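PDB 6F72: VAO-type flavoprotein oxidase VAO615 from Myceliophthora thermophila, which probably acts as a secreted oxidoreductase with bicovalently bound FAD, reacting rapidly with molecular oxygen once reduced, although no substrate has yet been identified. Local coordinates for residues L171-L176 / L197-E202; T90-P95 / K153-D158; E253-T258 / V288-T293. All coordinates share one frame; numbering follows the deposited sequence.

Contact 1 of 3, residues L171-L176 / L197-E202; sequences LWMHNL and LGAGVE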
loop_
_atom_site.group_PDB
_atom_site.type_symbol
_atom_site.label_atom_id
_atom_site.label_comp_id
_atom_site.label_asym_id
_atom_site.label_seq_id
_atom_site.Cartn_x
_atom_site.Cartn_y
_atom_site.Cartn_z
ATOM N N LEU A 171 11.125 -13.065 -5.710
ATOM C CA LEU A 171 11.880 -12.925 -4.475
ATOM C C LEU A 171 10.871 -12.657 -3.388
ATOM O O LEU A 171 10.280 -11.574 -3.306
ATOM C CB LEU A 171 12.930 -11.816 -4.576
ATOM C CG LEU A 171 13.886 -11.958 -5.761
ATOM C CD1 LEU A 171 14.713 -10.704 -5.963
ATOM C CD2 LEU A 171 14.767 -13.191 -5.599
ATOM N N TRP A 172 10.646 -13.682 -2.579
ATOM C CA TRP A 172 9.597 -13.644 -1.581
ATOM C C TRP A 172 10.224 -13.253 -0.263
ATOM O O TRP A 172 10.966 -14.031 0.319
ATOM C CB TRP A 172 8.876 -15.001 -1.509
ATOM C CG TRP A 172 7.704 -15.074 -0.576
ATOM C CD1 TRP A 172 6.738 -14.131 -0.402
ATOM C CD2 TRP A 172 7.341 -16.175 0.273
ATOM N NE1 TRP A 172 5.808 -14.552 0.515
ATOM C CE2 TRP A 172 6.144 -15.808 0.943
ATOM C CE3 TRP A 172 7.910 -17.434 0.539
ATOM C CZ2 TRP A 172 5.501 -16.651 1.869
ATOM C CZ3 TRP A 172 7.267 -18.280 1.466
ATOM C CH2 TRP A 172 6.073 -17.871 2.120
ATOM N N MET A 173 9.892 -12.049 0.193
ATOM C CA MET A 173 10.562 -11.365 1.303
ATOM C C MET A 173 9.814 -11.490 2.617
ATOM O O MET A 173 10.310 -11.030 3.657
ATOM C CB MET A 173 10.709 -9.854 0.987
ATOM C CG MET A 173 11.212 -9.549 -0.411
ATOM S SD MET A 173 12.726 -10.441 -0.835
ATOM C CE MET A 173 13.874 -9.532 0.180
ATOM N N HIS A 174 8.639 -12.110 2.556
ATOM C CA HIS A 174 7.683 -12.235 3.669
ATOM C C HIS A 174 8.247 -12.724 5.000
ATOM O O HIS A 174 7.767 -12.317 6.064
ATOM C CB HIS A 174 6.524 -13.158 3.236
ATOM C CG HIS A 174 5.525 -13.455 4.313
ATOM N ND1 HIS A 174 4.834 -12.470 4.987
ATOM C CD2 HIS A 174 5.081 -14.633 4.812
ATOM C CE1 HIS A 174 4.026 -13.028 5.872
ATOM N NE2 HIS A 174 4.151 -14.340 5.780
ATOM N N ASN A 175 9.259 -13.586 4.933
ATOM C CA ASN A 175 9.759 -14.277 6.112
ATOM C C ASN A 175 10.977 -13.612 6.748
ATOM O O ASN A 175 11.527 -14.140 7.699
ATOM C CB ASN A 175 10.067 -15.724 5.778
ATOM C CG ASN A 175 8.859 -16.466 5.291
ATOM O OD1 ASN A 175 7.869 -16.595 6.011
ATOM N ND2 ASN A 175 8.923 -16.942 4.052
ATOM N N LEU A 176 11.374 -12.448 6.231
ATOM C CA LEU A 176 12.471 -11.686 6.818
ATOM C C LEU A 176 11.866 -10.833 7.922
ATOM O O LEU A 176 11.533 -9.671 7.705
ATOM C CB LEU A 176 13.196 -10.862 5.742
ATOM C CG LEU A 176 13.948 -11.716 4.705
ATOM C CD1 LEU A 176 14.465 -10.864 3.567
ATOM C CD2 LEU A 176 15.086 -12.555 5.299
ATOM N N LEU A 197 14.067 -3.201 10.956
ATOM C CA LEU A 197 13.022 -4.183 10.665
ATOM C C LEU A 197 13.293 -4.919 9.371
ATOM O O LEU A 197 13.564 -4.295 8.348
ATOM C CB LEU A 197 11.643 -3.503 10.593
ATOM C CG LEU A 197 11.109 -2.610 11.721
ATOM C CD1 LEU A 197 9.782 -1.985 11.300
ATOM C CD2 LEU A 197 10.957 -3.356 13.044
ATOM N N GLY A 198 13.210 -6.255 9.416
ATOM C CA GLY A 198 13.392 -7.072 8.215
ATOM C C GLY A 198 12.299 -6.793 7.182
ATOM O O GLY A 198 11.208 -6.332 7.533
ATOM N N ALA A 199 12.599 -7.072 5.913
ATOM C CA ALA A 199 11.734 -6.726 4.784
ATOM C C ALA A 199 10.298 -7.283 4.824
ATOM O O ALA A 199 9.398 -6.708 4.207
ATOM C CB ALA A 199 12.417 -7.096 3.480
ATOM N N GLY A 200 10.093 -8.377 5.555
ATOM C CA GLY A 200 8.779 -9.015 5.677
ATOM C C GLY A 200 7.968 -8.570 6.882
ATOM O O GLY A 200 6.857 -9.048 7.076
ATOM N N VAL A 201 8.509 -7.661 7.696
ATOM C CA VAL A 201 7.788 -7.169 8.886
ATOM C C VAL A 201 6.502 -6.437 8.446
ATOM O O VAL A 201 6.541 -5.526 7.605
ATOM C CB VAL A 201 8.671 -6.281 9.817
ATOM C CG1 VAL A 201 7.868 -5.717 10.990
ATOM C CG2 VAL A 201 9.859 -7.078 10.354
ATOM N N GLU A 202 5.377 -6.886 8.999
ATOM C CA GLU A 202 4.055 -6.331 8.681
ATOM C C GLU A 202 3.633 -5.343 9.758
ATOM O O GLU A 202 4.187 -5.355 10.856
ATOM C CB GLU A 202 3.022 -7.461 8.524
ATOM C CG GLU A 202 3.312 -8.370 7.342
ATOM C CD GLU A 202 2.382 -9.552 7.266
ATOM O OE1 GLU A 202 1.271 -9.401 6.715
ATOM O OE2 GLU A 202 2.763 -10.636 7.761
HETATM O O HOH W 1 5.414 -9.742 4.813
#
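Between L176 and G200 runs the one direct hydrogen bond of this contact, G200 N to L176 O at 2.9 Å. Two type I turns meet here, M173 to L176 and G198 to V201, each closed by its own backbone bond. Their fit depends on glycine: a side chain on G200 would run into the carbonyl oxygens of M173 and H174, and one on G198 into that of L176. In their absence, G200 CA approaches M173 O to 3.2 Å.

The polar side chains meet beside the turns. With CG anti to the backbone N (chi1 176°), the ring of H174 is carried round to E202, although its CB sets off away from the segment 197-202. E202 OE2 reaches CE1 at 3.3 Å, in the plane of the ring and at its edge, while the carboxylate is turned 71° against it. Water 1, also at that edge, joins H174 ND1 to G200 O, 2.8 Å from each. Outside the contact, NE2 bonds to N93 OD1, and K177 forms a salt bridge with E202 OE2.

Apolar contact is light: A199 CB lies 4.1 Å from M173 CB and 4.3 Å from L176 CD1. M173 and A199 both touch FAD, so the paired turns, each following a strand, form part of the cofactor-binding wall of a PCMH-type FAD domain.

Contact 2 of 3, residues T90-P95 / K153-D158; sequences THVNAP and KNTGHD. With FAD (flavin-adenine dinucleotide), chain E.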
loop_
_atom_site.group_PDB
_atom_site.type_symbol
_atom_site.label_atom_id
_atom_site.label_comp_id
_atom_site.label_asym_id
_atom_site.label_seq_id
_atom_site.Cartn_x
_atom_site.Cartn_y
_atom_site.Cartn_z
ATOM N N THR A 90 -3.612 -15.680 6.422
ATOM C CA THR A 90 -3.665 -16.936 5.660
ATOM C C THR A 90 -3.233 -16.728 4.197
ATOM O O THR A 90 -2.362 -17.437 3.681
ATOM C CB THR A 90 -5.084 -17.559 5.764
ATOM O OG1 THR A 90 -5.339 -17.889 7.135
ATOM C CG2 THR A 90 -5.222 -18.837 4.925
ATOM N N HIS A 91 -3.838 -15.735 3.556
ATOM C CA HIS A 91 -3.538 -15.380 2.183
ATOM C C HIS A 91 -2.144 -14.766 2.015
ATOM O O HIS A 91 -1.422 -15.057 1.044
ATOM C CB HIS A 91 -4.584 -14.391 1.709
ATOM C CG HIS A 91 -5.076 -14.657 0.325
ATOM N ND1 HIS A 91 -6.347 -14.317 -0.084
ATOM C CD2 HIS A 91 -4.470 -15.237 -0.741
ATOM C CE1 HIS A 91 -6.499 -14.663 -1.350
ATOM N NE2 HIS A 91 -5.377 -15.227 -1.772
ATOM N N VAL A 92 -1.782 -13.910 2.969
ATOM C CA VAL A 92 -0.483 -13.274 2.979
ATOM C C VAL A 92 0.633 -14.321 3.155
ATOM O O VAL A 92 1.735 -14.121 2.640
ATOM C CB VAL A 92 -0.420 -12.149 4.049
ATOM C CG1 VAL A 92 1.008 -11.770 4.383
ATOM C CG2 VAL A 92 -1.171 -10.915 3.566
ATOM N N ASN A 93 0.320 -15.437 3.831
ATOM C CA ASN A 93 1.300 -16.495 4.125
ATOM C C ASN A 93 1.606 -17.410 2.943
ATOM O O ASN A 93 2.553 -18.199 2.998
ATOM C CB ASN A 93 0.851 -17.341 5.318
ATOM C CG ASN A 93 1.103 -16.670 6.660
ATOM O OD1 ASN A 93 1.717 -15.608 6.755
ATOM N ND2 ASN A 93 0.615 -17.304 7.713
ATOM N N ALA A 94 0.797 -17.325 1.890
ATOM C CA ALA A 94 0.995 -18.143 0.698
ATOM C C ALA A 94 2.183 -17.610 -0.119
ATOM O O ALA A 94 2.320 -16.385 -0.284
ATOM C CB ALA A 94 -0.275 -18.187 -0.134
ATOM N N PRO A 95 3.061 -18.521 -0.602
ATOM C CA PRO A 95 4.263 -18.129 -1.347
ATOM C C PRO A 95 4.012 -17.317 -2.616
ATOM O O PRO A 95 4.587 -16.254 -2.778
ATOM C CB PRO A 95 4.911 -19.474 -1.694
ATOM C CG PRO A 95 4.459 -20.375 -0.594
ATOM C CD PRO A 95 3.030 -19.982 -0.383
ATOM N N LYS A 153 7.969 -9.977 -4.121
ATOM C CA LYS A 153 6.717 -10.028 -3.377
ATOM C C LYS A 153 6.970 -10.111 -1.892
ATOM O O LYS A 153 7.746 -10.938 -1.432
ATOM C CB LYS A 153 5.801 -11.205 -3.826
ATOM C CG LYS A 153 4.412 -11.104 -3.191
ATOM C CD LYS A 153 3.548 -12.346 -3.264
ATOM C CE LYS A 153 3.827 -13.284 -2.106
ATOM N NZ LYS A 153 2.614 -14.032 -1.680
ATOM N N ASN A 154 6.260 -9.270 -1.154
ATOM C CA ASN A 154 6.379 -9.199 0.280
ATOM C C ASN A 154 5.117 -9.763 0.925
ATOM O O ASN A 154 5.174 -10.825 1.550
ATOM C CB ASN A 154 6.701 -7.757 0.714
ATOM C CG ASN A 154 6.675 -7.567 2.218
ATOM O OD1 ASN A 154 6.869 -8.513 2.983
ATOM N ND2 ASN A 154 6.437 -6.336 2.649
ATOM N N THR A 155 3.997 -9.063 0.763
ATOM C CA THR A 155 2.688 -9.434 1.324
ATOM C C THR A 155 1.648 -9.783 0.224
ATOM O O THR A 155 0.634 -10.439 0.504
ATOM C CB THR A 155 2.078 -8.285 2.185
ATOM O OG1 THR A 155 1.827 -7.137 1.358
ATOM C CG2 THR A 155 2.992 -7.872 3.328
ATOM N N GLY A 156 1.904 -9.322 -1.002
ATOM C CA GLY A 156 0.952 -9.391 -2.111
ATOM C C GLY A 156 -0.222 -8.408 -2.072
ATOM O O GLY A 156 -1.223 -8.593 -2.793
ATOM N N HIS A 157 -0.103 -7.361 -1.251
ATOM C CA HIS A 157 -1.128 -6.331 -1.143
ATOM C C HIS A 157 -1.282 -5.455 -2.369
ATOM O O HIS A 157 -2.297 -4.780 -2.471
ATOM C CB HIS A 157 -0.839 -5.400 0.013
ATOM C CG HIS A 157 -1.725 -5.601 1.193
ATOM N ND1 HIS A 157 -2.993 -5.043 1.301
ATOM C CD2 HIS A 157 -1.489 -6.266 2.349
ATOM C CE1 HIS A 157 -3.491 -5.403 2.477
ATOM N NE2 HIS A 157 -2.597 -6.123 3.132
ATOM N N ASP A 158 -0.313 -5.462 -3.287
ATOM C CA ASP A 158 -0.266 -4.427 -4.334
ATOM C C ASP A 158 -1.494 -4.321 -5.226
ATOM O O ASP A 158 -1.824 -5.262 -5.948
ATOM C CB ASP A 158 0.970 -4.494 -5.222
ATOM C CG ASP A 158 1.213 -3.170 -5.950
ATOM O OD1 ASP A 158 1.750 -2.217 -5.326
ATOM O OD2 ASP A 158 0.836 -3.095 -7.140
HETATM P PA FAD E . 3.596 -6.061 -1.960
HETATM O O1A FAD E . 2.526 -6.225 -3.008
HETATM O O2A FAD E . 4.266 -7.321 -1.488
HETATM O O5B FAD E . 4.695 -5.032 -2.522
HETATM C C5B FAD E . 4.328 -3.834 -3.208
HETATM C C4B FAD E . 5.436 -3.367 -4.145
HETATM O O4B FAD E . 6.645 -3.182 -3.405
HETATM C C3B FAD E . 5.771 -4.339 -5.261
HETATM O O3B FAD E . 6.111 -3.551 -6.409
HETATM C C2B FAD E . 7.004 -5.080 -4.773
HETATM O O2B FAD E . 7.837 -5.501 -5.857
HETATM C C1B FAD E . 7.689 -4.031 -3.914
HETATM N N9A FAD E . 8.431 -4.571 -2.750
HETATM C C8A FAD E . 7.880 -4.997 -1.593
HETATM N N7A FAD E . 8.841 -5.389 -0.720
HETATM C C5A FAD E . 10.028 -5.202 -1.320
HETATM C C6A FAD E . 11.446 -5.412 -0.952
HETATM N N6A FAD E . 11.754 -5.922 0.260
HETATM N N1A FAD E . 12.396 -5.096 -1.862
HETATM C C2A FAD E . 12.092 -4.593 -3.079
HETATM N N3A FAD E . 10.815 -4.368 -3.477
HETATM C C4A FAD E . 9.761 -4.650 -2.657
HETATM N N1 FAD E . -1.199 2.432 2.083
HETATM C C2 FAD E . -1.160 3.551 2.849
HETATM O O2 FAD E . -0.355 4.465 2.549
HETATM N N3 FAD E . -1.965 3.708 3.923
HETATM C C4 FAD E . -2.867 2.793 4.314
HETATM O O4 FAD E . -3.595 2.983 5.315
HETATM C C4X FAD E . -2.960 1.540 3.533
HETATM N N5 FAD E . -3.829 0.561 3.865
HETATM C C5X FAD E . -3.917 -0.591 3.139
HETATM C C6 FAD E . -4.830 -1.603 3.506
HETATM C C7 FAD E . -4.895 -2.787 2.738
HETATM C C7M FAD E . -5.889 -3.860 3.145
HETATM C C8 FAD E . -3.989 -2.975 1.547
HETATM C C8M FAD E . -3.912 -4.248 0.718
HETATM C C9 FAD E . -3.095 -1.964 1.206
HETATM C C9A FAD E . -3.022 -0.782 1.948
HETATM N N10 FAD E . -2.093 0.227 1.599
HETATM C C10 FAD E . -2.050 1.412 2.364
HETATM C "C1'" FAD E . -1.255 0.070 0.412
HETATM C "C2'" FAD E . 0.198 -0.253 0.588
HETATM O "O2'" FAD E . 0.853 0.933 1.035
HETATM C "C3'" FAD E . 0.690 -0.652 -0.798
HETATM O "O3'" FAD E . -0.189 -1.628 -1.398
HETATM C "C4'" FAD E . 2.112 -1.190 -0.747
HETATM O "O4'" FAD E . 2.617 -1.325 -2.077
HETATM C "C5'" FAD E . 2.192 -2.504 0.033
HETATM O "O5'" FAD E . 3.501 -3.051 -0.010
HETATM P P FAD E . 3.740 -4.566 0.465
HETATM O O1P FAD E . 3.066 -4.767 1.792
HETATM O O2P FAD E . 5.219 -4.817 0.276
HETATM O O3P FAD E . 2.929 -5.388 -0.663
HETATM O O HOH W 2 3.327 -12.920 0.986
#
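K153 NZ is gripped from several sides: A94 O accepts from it at 2.8 Å, P95 O more weakly at 3.2 Å, and water 2 at 3.0 Å, with D97 O as a further partner. The A94 bond is well directed, at a C=O...N angle of 157°. The lysine starts with CG anti to the backbone N but turns about its CG-CD bond (chi3 86°), bringing NZ to the consecutive carbonyls of A94 and P95. All of these protein partners are backbone oxygens, which would be expected to stabilise the ammonium charge in this buried place. Water 2 donates to V92 O and N154 O, carrying the link on into the loop that follows strand 150-153. Beside it, V92 CG2 lies 3.6 Å from T155 O.

That loop, 153-158, wraps the FAD pyrophosphate, as expected of a PCMH-type domain, and carries one of the two covalent flavin links. The backbone N atoms of N154, T155 and G156 all donate to O2A, three successive backbone N-H groups converging on one phosphate oxygen, and D158 N donates to O1A. N154 ND2 adds a bond to O2P at 3.1 Å. T155 OG1 lies within hydrogen-bonding distance of both O1P and O3P, its one proton not assigned between them, while it accepts from H157 N at 3.3 Å in an ST turn. G156 has a positive phi of 75°, which favours glycine. H157 ND1 is covalently bonded to C8M of the flavin, and its NE2 is hydrogen-bonded to T224 OG1.

Contact 3 of 3, residues E253-T258 / V288-T293; sequences EWEVVT and VVLSMT. With FAD (flavin-adenine dinucleotide), chain E.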
loop_
_atom_site.group_PDB
_atom_site.type_symbol
_atom_site.label_atom_id
_atom_site.label_comp_id
_atom_site.label_asym_id
_atom_site.label_seq_id
_atom_site.Cartn_x
_atom_site.Cartn_y
_atom_site.Cartn_z
ATOM N N GLU A 253 17.798 4.249 7.283
ATOM C CA GLU A 253 18.677 3.396 6.483
ATOM C C GLU A 253 17.854 2.393 5.722
ATOM O O GLU A 253 16.812 1.981 6.212
ATOM C CB GLU A 253 19.626 2.614 7.389
ATOM C CG GLU A 253 20.630 3.511 8.094
ATOM C CD GLU A 253 21.604 2.751 8.969
ATOM O OE1 GLU A 253 22.108 1.695 8.526
ATOM O OE2 GLU A 253 21.879 3.240 10.082
ATOM N N TRP A 254 18.339 2.035 4.531
ATOM C CA TRP A 254 17.850 0.904 3.745
ATOM C C TRP A 254 19.019 -0.048 3.588
ATOM O O TRP A 254 20.104 0.367 3.170
ATOM C CB TRP A 254 17.416 1.324 2.339
ATOM C CG TRP A 254 16.206 2.210 2.279
ATOM C CD1 TRP A 254 16.183 3.560 2.001
ATOM C CD2 TRP A 254 14.849 1.816 2.483
ATOM N NE1 TRP A 254 14.887 4.026 2.029
ATOM C CE2 TRP A 254 14.047 2.979 2.325
ATOM C CE3 TRP A 254 14.221 0.589 2.800
ATOM C CZ2 TRP A 254 12.655 2.950 2.464
ATOM C CZ3 TRP A 254 12.839 0.569 2.951
ATOM C CH2 TRP A 254 12.070 1.739 2.774
ATOM N N GLU A 255 18.785 -1.318 3.907
ATOM C CA GLU A 255 19.722 -2.377 3.584
ATOM C C GLU A 255 19.164 -3.118 2.372
ATOM O O GLU A 255 18.003 -3.508 2.362
ATOM C CB GLU A 255 19.895 -3.304 4.780
ATOM C CG GLU A 255 20.849 -4.466 4.536
ATOM C CD GLU A 255 20.674 -5.596 5.525
ATOM O OE1 GLU A 255 19.831 -5.484 6.443
ATOM O OE2 GLU A 255 21.395 -6.613 5.380
ATOM N N VAL A 256 20.000 -3.255 1.346
ATOM C CA VAL A 256 19.578 -3.693 0.021
ATOM C C VAL A 256 20.565 -4.642 -0.650
ATOM O O VAL A 256 21.728 -4.722 -0.260
ATOM C CB VAL A 256 19.322 -2.497 -0.965
ATOM C CG1 VAL A 256 18.455 -1.415 -0.342
ATOM C CG2 VAL A 256 20.619 -1.921 -1.528
ATOM N N VAL A 257 20.052 -5.361 -1.652
ATOM C CA VAL A 257 20.851 -5.993 -2.695
ATOM C C VAL A 257 20.458 -5.341 -4.023
ATOM O O VAL A 257 19.276 -5.279 -4.391
ATOM C CB VAL A 257 20.639 -7.523 -2.778
ATOM C CG1 VAL A 257 21.537 -8.127 -3.848
ATOM C CG2 VAL A 257 20.915 -8.187 -1.436
ATOM N N THR A 258 21.464 -4.868 -4.740
ATOM C CA THR A 258 21.274 -4.247 -6.040
ATOM C C THR A 258 21.225 -5.318 -7.116
ATOM O O THR A 258 21.586 -6.484 -6.856
ATOM C CB THR A 258 22.419 -3.265 -6.339
ATOM O OG1 THR A 258 23.666 -3.962 -6.232
ATOM C CG2 THR A 258 22.409 -2.157 -5.334
ATOM N N VAL A 288 16.514 -4.637 -4.183
ATOM C CA VAL A 288 15.805 -5.544 -3.294
ATOM C C VAL A 288 16.134 -5.141 -1.864
ATOM O O VAL A 288 17.304 -5.178 -1.458
ATOM C CB VAL A 288 16.183 -7.026 -3.557
ATOM C CG1 VAL A 288 15.325 -7.965 -2.736
ATOM C CG2 VAL A 288 16.043 -7.359 -5.031
ATOM N N VAL A 289 15.109 -4.781 -1.100
ATOM C CA VAL A 289 15.301 -4.323 0.280
ATOM C C VAL A 289 15.253 -5.515 1.229
ATOM O O VAL A 289 14.293 -6.305 1.186
ATOM C CB VAL A 289 14.233 -3.274 0.685
ATOM C CG1 VAL A 289 14.150 -3.103 2.199
ATOM C CG2 VAL A 289 14.488 -1.937 -0.021
ATOM N N LEU A 290 16.279 -5.627 2.075
ATOM C CA LEU A 290 16.355 -6.670 3.106
ATOM C C LEU A 290 15.880 -6.191 4.469
ATOM O O LEU A 290 15.359 -6.963 5.266
ATOM C CB LEU A 290 17.775 -7.220 3.202
ATOM C CG LEU A 290 18.390 -7.883 1.966
ATOM C CD1 LEU A 290 19.882 -8.064 2.209
ATOM C CD2 LEU A 290 17.743 -9.225 1.656
ATOM N N SER A 291 16.078 -4.903 4.739
ATOM C CA SER A 291 15.592 -4.290 5.965
ATOM C C SER A 291 15.583 -2.790 5.789
ATOM O O SER A 291 16.205 -2.261 4.856
ATOM C CB SER A 291 16.478 -4.673 7.171
ATOM O OG SER A 291 17.693 -3.938 7.185
ATOM N N MET A 292 14.865 -2.120 6.689
ATOM C CA MET A 292 14.969 -0.674 6.872
ATOM C C MET A 292 15.217 -0.374 8.342
ATOM O O MET A 292 14.840 -1.148 9.225
ATOM C CB MET A 292 13.698 0.039 6.368
ATOM C CG MET A 292 12.479 -0.042 7.274
ATOM S SD MET A 292 11.129 0.990 6.678
ATOM C CE MET A 292 10.064 0.996 8.127
ATOM N N THR A 293 15.888 0.736 8.601
ATOM C CA THR A 293 15.972 1.259 9.945
ATOM C C THR A 293 15.149 2.533 9.927
ATOM O O THR A 293 15.275 3.347 9.005
ATOM C CB THR A 293 17.428 1.505 10.333
ATOM O OG1 THR A 293 18.150 0.293 10.116
ATOM C CG2 THR A 293 17.553 1.932 11.803
HETATM P PA FAD E . 3.596 -6.061 -1.960
HETATM O O1A FAD E . 2.526 -6.225 -3.008
HETATM O O2A FAD E . 4.266 -7.321 -1.488
HETATM O O5B FAD E . 4.695 -5.032 -2.522
HETATM C C5B FAD E . 4.328 -3.834 -3.208
HETATM C C4B FAD E . 5.436 -3.367 -4.145
HETATM O O4B FAD E . 6.645 -3.182 -3.405
HETATM C C3B FAD E . 5.771 -4.339 -5.261
HETATM O O3B FAD E . 6.111 -3.551 -6.409
HETATM C C2B FAD E . 7.004 -5.080 -4.773
HETATM O O2B FAD E . 7.837 -5.501 -5.857
HETATM C C1B FAD E . 7.689 -4.031 -3.914
HETATM N N9A FAD E . 8.431 -4.571 -2.750
HETATM C C8A FAD E . 7.880 -4.997 -1.593
HETATM N N7A FAD E . 8.841 -5.389 -0.720
HETATM C C5A FAD E . 10.028 -5.202 -1.320
HETATM C C6A FAD E . 11.446 -5.412 -0.952
HETATM N N6A FAD E . 11.754 -5.922 0.260
HETATM N N1A FAD E . 12.396 -5.096 -1.862
HETATM C C2A FAD E . 12.092 -4.593 -3.079
HETATM N N3A FAD E . 10.815 -4.368 -3.477
HETATM C C4A FAD E . 9.761 -4.650 -2.657
HETATM N N1 FAD E . -1.199 2.432 2.083
HETATM C C2 FAD E . -1.160 3.551 2.849
HETATM O O2 FAD E . -0.355 4.465 2.549
HETATM N N3 FAD E . -1.965 3.708 3.923
HETATM C C4 FAD E . -2.867 2.793 4.314
HETATM O O4 FAD E . -3.595 2.983 5.315
HETATM C C4X FAD E . -2.960 1.540 3.533
HETATM N N5 FAD E . -3.829 0.561 3.865
HETATM C C5X FAD E . -3.917 -0.591 3.139
HETATM C C6 FAD E . -4.830 -1.603 3.506
HETATM C C7 FAD E . -4.895 -2.787 2.738
HETATM C C7M FAD E . -5.889 -3.860 3.145
HETATM C C8 FAD E . -3.989 -2.975 1.547
HETATM C C8M FAD E . -3.912 -4.248 0.718
HETATM C C9 FAD E . -3.095 -1.964 1.206
HETATM C C9A FAD E . -3.022 -0.782 1.948
HETATM N N10 FAD E . -2.093 0.227 1.599
HETATM C C10 FAD E . -2.050 1.412 2.364
HETATM C "C1'" FAD E . -1.255 0.070 0.412
HETATM C "C2'" FAD E . 0.198 -0.253 0.588
HETATM O "O2'" FAD E . 0.853 0.933 1.035
HETATM C "C3'" FAD E . 0.690 -0.652 -0.798
HETATM O "O3'" FAD E . -0.189 -1.628 -1.398
HETATM C "C4'" FAD E . 2.112 -1.190 -0.747
HETATM O "O4'" FAD E . 2.617 -1.325 -2.077
HETATM C "C5'" FAD E . 2.192 -2.504 0.033
HETATM O "O5'" FAD E . 3.501 -3.051 -0.010
HETATM P P FAD E . 3.740 -4.566 0.465
HETATM O O1P FAD E . 3.066 -4.767 1.792
HETATM O O2P FAD E . 5.219 -4.817 0.276
HETATM O O3P FAD E . 2.929 -5.388 -0.663
#
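V288 opens the pairing with V257: V288 N donates to V257 O and V257 N to V288 O, both 2.8 Å. V289, opposite V256 in a non-hydrogen-bonded pair, turns its backbone outward to the adenine instead. Its N donates to FAD N1A at 2.8 Å and its O accepts from N6A at 2.7 Å, nearly straight at 172°. Its CG1 meets the edge of the W254 ring at CE3.

At L290 the register slips by one. L290 N gives E255 O a 2.7 Å bond and S291 N a weak one, while L290 CD1 packs on V257 CG2. S291 holds OG between its backbone N and carbonyl carbon (chi1 77°), from where it donates to the anti lone pair of E255 OE1 at 2.7 Å; the other carboxylate oxygen bonds to H263 NE2. With an alanine in place of E255, S291 OG and H263 NE2 would probably be left without their carboxylate acceptor.

M292 CB touches W254 CZ3 and CE3 at 3.6 Å, and its SD stands 4.7 Å from the six-membered ring centroid, obliquely, in a Met-aromatic contact. T293 pairs with E253 through two backbone bonds. Two residues facing E255 make a classic beta bulge, in an antiparallel strand pair of the PCMH-type FAD domain in which the backbone of V289, just ahead of the bulge, hydrogen-bonds the adenine of FAD.

How the contacts relate
All three contacts touch one FAD: contact 2 at the pyrophosphate and the flavin methyl link, contact 3 and the side chains of M173 and A199 in contact 1 at the adenine end; the centre of contact 1 is 10 Å from that of contact 2 and 11 Å from that of contact 3. Contacts 2 and 3 do not touch; their nearest atoms are about 8 Å apart. M173 N to K153 O, 2.9 Å, joins contact 1 to contact 2 by a probable hydrogen bond. On the other flank, strand 193-198 neighbours strand 288-298, with L197 N at 2.8 Å from M292 O and A199 N at 2.8 Å from L290 O, both probable hydrogen bonds.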